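Local coordinates for protein phosphoserine aminotransferase SerC (Cytophaga hutchinsonii ATCC 33406, PDB 3FFR) that probably transfers the amino group of glutamate to 3-phosphohydroxypyruvate, making phosphoserine for serine biosynthesis, with pyridoxal phosphate bound to a lysine, at residues G92-R97 with N139-G144; C135-E140 with F165-S170. One frame throughout, in Å; residues are numbered along the deposited sequence.

Contact 1: residues G92-R97 with N139-G144; sequences GSFSKR and NETSSG. With SER (serine), chain B.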
# COMPACT_ATOMS: atom_id res chain seq x y z
N GLY A 92 13.03 15.37 -15.69
CA GLY A 92 13.80 14.66 -14.66
C GLY A 92 13.33 13.24 -14.49
O GLY A 92 12.47 12.74 -15.23
N SER A 93 13.90 12.61 -13.48
CA SER A 93 13.69 11.17 -13.28
C SER A 93 12.26 10.73 -13.01
O SER A 93 11.82 9.66 -13.50
CB SER A 93 14.60 10.65 -12.19
OG SER A 93 15.95 10.92 -12.52
N PHE A 94 11.54 11.52 -12.22
CA PHE A 94 10.15 11.16 -11.88
C PHE A 94 9.21 11.39 -13.05
O PHE A 94 8.45 10.49 -13.43
CB PHE A 94 9.71 11.85 -10.60
CG PHE A 94 10.47 11.35 -9.42
CD1 PHE A 94 10.11 10.17 -8.82
CD2 PHE A 94 11.61 11.99 -9.00
CE1 PHE A 94 10.84 9.68 -7.74
CE2 PHE A 94 12.37 11.51 -7.96
CZ PHE A 94 11.98 10.36 -7.31
N SER A 95 9.30 12.57 -13.65
CA SER A 95 8.45 12.89 -14.82
C SER A 95 8.76 11.94 -15.98
O SER A 95 7.86 11.52 -16.72
CB SER A 95 8.55 14.37 -15.21
OG SER A 95 9.88 14.78 -15.40
N LYS A 96 10.03 11.55 -16.10
CA LYS A 96 10.43 10.58 -17.14
C LYS A 96 9.81 9.19 -16.92
O LYS A 96 9.32 8.54 -17.85
CB LYS A 96 11.94 10.44 -17.19
CG LYS A 96 12.48 9.39 -18.17
CD LYS A 96 14.04 9.43 -18.11
CE LYS A 96 14.75 8.37 -18.93
NZ LYS A 96 14.77 7.04 -18.21
N ARG A 97 9.81 8.74 -15.67
CA ARG A 97 9.29 7.40 -15.34
C ARG A 97 7.79 7.33 -15.64
O ARG A 97 7.31 6.33 -16.23
CB ARG A 97 9.59 7.00 -13.89
CG ARG A 97 9.33 5.49 -13.63
CD ARG A 97 10.42 4.54 -14.19
NE ARG A 97 9.97 3.15 -14.13
CZ ARG A 97 9.49 2.49 -15.18
NH1 ARG A 97 9.54 3.03 -16.38
NH2 ARG A 97 9.03 1.24 -15.04
N ASN A 139 6.61 19.60 -9.03
CA ASN A 139 7.92 19.57 -8.36
C ASN A 139 8.74 18.34 -8.75
O ASN A 139 8.42 17.21 -8.33
CB ASN A 139 7.74 19.67 -6.84
CG ASN A 139 9.00 20.21 -6.14
OD1 ASN A 139 9.41 21.38 -6.38
ND2 ASN A 139 9.62 19.39 -5.31
N GLU A 140 9.71 18.54 -9.63
CA GLU A 140 10.55 17.41 -10.12
C GLU A 140 11.64 17.25 -9.09
O GLU A 140 12.66 17.95 -9.08
CB GLU A 140 11.10 17.67 -11.54
CG GLU A 140 12.06 16.61 -12.05
CD GLU A 140 11.51 15.20 -12.02
OE1 GLU A 140 10.55 14.91 -12.77
OE2 GLU A 140 12.11 14.41 -11.29
N THR A 141 11.38 16.30 -8.21
CA THR A 141 12.17 16.08 -7.00
C THR A 141 13.63 15.73 -7.30
O THR A 141 14.53 15.99 -6.50
CB THR A 141 11.55 14.93 -6.18
OG1 THR A 141 10.12 15.02 -6.21
CG2 THR A 141 12.04 14.95 -4.71
N SER A 142 13.86 15.14 -8.46
CA SER A 142 15.23 14.74 -8.83
C SER A 142 16.14 15.94 -9.10
O SER A 142 17.33 15.91 -8.75
CB SER A 142 15.25 13.79 -10.04
OG SER A 142 14.71 14.39 -11.20
N SER A 143 15.56 17.00 -9.66
CA SER A 143 16.35 18.15 -10.11
C SER A 143 16.13 19.43 -9.35
O SER A 143 16.89 20.37 -9.48
CB SER A 143 16.04 18.40 -11.58
OG SER A 143 14.71 18.86 -11.72
N GLY A 144 15.05 19.47 -8.58
CA GLY A 144 14.68 20.66 -7.82
C GLY A 144 14.00 21.77 -8.62
O GLY A 144 13.99 22.94 -8.22
N SER B . 11.82 6.05 -5.22
CA SER B . 12.63 7.21 -5.64
C SER B . 13.85 6.67 -6.31
O SER B . 13.73 6.47 -7.52
CB SER B . 12.98 8.19 -4.48
OG SER B . 11.80 8.74 -3.83
OXT SER B . 14.89 6.38 -5.72
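The carboxylate of Glu140 sits at the start of helix 93-104 and accepts hydrogen bonds from its first turn. OE1 takes two of them from one residue. Ser95 N meets its syn lone pair at 2.8 Å, and Ser95 OG comes from the anti side, 2.7 Å from OE1 and well out of the carboxylate plane. OE2 accepts from Phe94 N at 3.1 Å. The hydroxyl of Ser142 donates to OE2 from the same face, with OG 2.6 Å away. Glu140 reaches the helix through a bend at chi2 (55°), which folds CG and CD over Gly92 CA. A buried acid facing the N-terminal end of a helix would probably be stabilised as the anion. Ser142 OG also accepts from Ser93 N, 3.0 Å away, and so joins helix and acid. With an alanine in place of Glu140, the N-H groups of Phe94 and Ser95 and the hydroxyls of Ser95 and Ser142 would probably lose their shared acceptor, and a gap would open beside Gly92.

The packing round Phe94 is mixed. Glu140 OE2 lies at the ring edge, in its plane, 3.4 Å from CD2, and the ring and carboxylate planes are 18° apart. Thr141 CB approaches CE2 obliquely at 3.9 Å. The far edge of the ring meets the bound serine, whose CA is 3.6 Å from CZ.

Thr141 OG1 bonds to Ser170 and to the cofactor-bearing residue 191. Trp74 of helix 70-81 packs on Phe94. The contact ties helix 93-104, from its N-cap Gly92, to the short strand 139-140 and the turn after it.

Contact 2: residues C135-E140 with F165-S170; sequences CLTHNE and FVDAVS
Leu136 and Val166 face each other on neighbouring parallel strands. Leu136 N donates to Phe165 O at 2.9 Å, almost straight, and Leu136 O accepts from Asp167 N at the same length. His138 N continues the ladder to Asp167 O. Beside these bonds Val166 CA makes a CA-H...O contact with Leu136 O. On the Leu136 face, His138 CB packs on Val166 CG1 at 3.7 Å. Its imidazole runs on from there, and ND1 bonds to Ser171.

Thr137 and Asp167 lie side by side on the other face. A water bridges them, donating to Thr137 OG1 and to Asp167 OD2, each at 2.7 Å. Asp167 CG is anti to the backbone N (chi1 177°), which aims the carboxylate along the strand toward the following loop. There OD1 accepts from Val169 N at 3.1 Å, forming an Asx turn.

Beyond the strand ends, Asn139 ND2 donates to Ser170 OG at 2.8 Å. The hydroxyl lies in the amide plane, and the bond is nearly linear. Ser299 and Ser146 hold the amide oxygen, while Thr302 is a second partner of ND2, which probably holds the amide in one orientation. Thr141 is the other partner of the Ser170 hydroxyl. A second water accepts from Ser170 N and lies close to Asn139 O, 2.8 Å away.

Asp167 OD2 has two further partners, Trp74 NE1 and the pyridine N1 of the cofactor on residue 191. An aspartate paired with the pyridine nitrogen is the hallmark of fold-type I pyridoxal phosphate enzymes. Here it stands at the C-terminal end of a strand in the central seven-stranded mixed sheet, where this fold builds its active site.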
# COMPACT_ATOMS: atom_id res chain seq x y z
N CYS A 135 0.11 15.55 -18.55
CA CYS A 135 0.77 15.19 -17.28
C CYS A 135 1.90 16.16 -16.98
O CYS A 135 2.92 16.21 -17.68
CB CYS A 135 1.32 13.77 -17.32
SG CYS A 135 0.06 12.50 -17.56
N LEU A 136 1.68 16.91 -15.91
CA LEU A 136 2.57 17.95 -15.46
C LEU A 136 3.15 17.57 -14.13
O LEU A 136 2.48 16.92 -13.34
CB LEU A 136 1.80 19.26 -15.32
CG LEU A 136 1.07 19.74 -16.59
CD1 LEU A 136 0.25 21.03 -16.32
CD2 LEU A 136 2.05 19.89 -17.76
N THR A 137 4.37 18.00 -13.89
CA THR A 137 5.01 17.72 -12.59
C THR A 137 5.29 19.04 -11.90
O THR A 137 6.16 19.82 -12.35
CB THR A 137 6.26 16.90 -12.79
OG1 THR A 137 5.90 15.60 -13.32
CG2 THR A 137 7.01 16.72 -11.48
N HIS A 138 4.55 19.30 -10.83
CA HIS A 138 4.72 20.60 -10.14
C HIS A 138 6.11 20.72 -9.54
O HIS A 138 6.73 21.80 -9.52
CB HIS A 138 3.66 20.85 -9.05
CG HIS A 138 3.99 22.05 -8.24
ND1 HIS A 138 4.69 21.96 -7.04
CD2 HIS A 138 3.91 23.36 -8.53
CE1 HIS A 138 4.94 23.18 -6.61
NE2 HIS A 138 4.49 24.05 -7.50
N ASN A 139 6.61 19.60 -9.03
CA ASN A 139 7.92 19.57 -8.36
C ASN A 139 8.74 18.34 -8.75
O ASN A 139 8.42 17.21 -8.33
CB ASN A 139 7.74 19.67 -6.84
CG ASN A 139 9.00 20.21 -6.14
OD1 ASN A 139 9.41 21.38 -6.38
ND2 ASN A 139 9.62 19.39 -5.31
N GLU A 140 9.71 18.54 -9.63
CA GLU A 140 10.55 17.41 -10.12
C GLU A 140 11.64 17.25 -9.09
O GLU A 140 12.66 17.95 -9.08
CB GLU A 140 11.10 17.67 -11.54
CG GLU A 140 12.06 16.61 -12.05
CD GLU A 140 11.51 15.20 -12.02
OE1 GLU A 140 10.55 14.91 -12.77
OE2 GLU A 140 12.11 14.41 -11.29
N PHE A 165 -3.46 16.41 -15.27
CA PHE A 165 -2.98 15.76 -14.01
C PHE A 165 -1.69 16.42 -13.57
O PHE A 165 -0.76 16.56 -14.35
CB PHE A 165 -2.70 14.26 -14.19
CG PHE A 165 -3.89 13.47 -14.55
CD1 PHE A 165 -4.28 13.33 -15.88
CD2 PHE A 165 -4.66 12.86 -13.56
CE1 PHE A 165 -5.44 12.61 -16.20
CE2 PHE A 165 -5.80 12.14 -13.86
CZ PHE A 165 -6.20 12.02 -15.19
N VAL A 166 -1.64 16.77 -12.29
CA VAL A 166 -0.44 17.36 -11.71
C VAL A 166 0.13 16.48 -10.59
O VAL A 166 -0.54 16.15 -9.61
CB VAL A 166 -0.71 18.78 -11.17
CG1 VAL A 166 0.61 19.40 -10.65
CG2 VAL A 166 -1.34 19.69 -12.24
N ASP A 167 1.38 16.08 -10.78
CA ASP A 167 2.19 15.41 -9.76
C ASP A 167 2.71 16.49 -8.82
O ASP A 167 3.47 17.38 -9.23
CB ASP A 167 3.29 14.59 -10.45
CG ASP A 167 4.22 13.89 -9.49
OD1 ASP A 167 4.43 14.38 -8.36
OD2 ASP A 167 4.77 12.86 -9.94
N ALA A 168 2.20 16.49 -7.59
CA ALA A 168 2.65 17.45 -6.52
C ALA A 168 3.11 16.66 -5.28
O ALA A 168 3.01 17.09 -4.16
CB ALA A 168 1.54 18.46 -6.17
N VAL A 169 3.63 15.48 -5.58
CA VAL A 169 4.10 14.52 -4.62
C VAL A 169 5.07 15.11 -3.61
O VAL A 169 4.94 14.91 -2.42
CB VAL A 169 4.72 13.26 -5.31
CG1 VAL A 169 5.47 12.37 -4.31
CG2 VAL A 169 3.64 12.47 -6.10
N SER A 170 5.99 15.92 -4.11
CA SER A 170 7.04 16.48 -3.24
C SER A 170 6.83 17.95 -2.94
O SER A 170 7.76 18.67 -2.53
CB SER A 170 8.43 16.21 -3.80
OG SER A 170 8.56 16.77 -5.11
O HOH W 1 5.63 13.01 -12.49
O HOH W 2 6.00 16.65 -7.14

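How the contacts relate
Both contacts are buried, and they share Asn139 and Glu140. Contact 2 lies deeper, in the central sheet, and is held mainly by backbone bonds between strands. Contact 1 continues the same chain into a turn and joins it to a helix, so side-chain oxygens meeting backbone N-H groups take over. Their acids differ too: Glu140 serves the helix start, whereas Asp167 serves the cofactor. A probable hydrogen bond, 2.6 Å from Thr141 OG1 to Ser170 OG, links the two, and Ser95 CB packs on Thr137 OG1. Both reach the active site: contact 1 through Phe94 at the bound serine and Thr141 at the cofactor O3, contact 2 through Asp167 at the pyridine nitrogen.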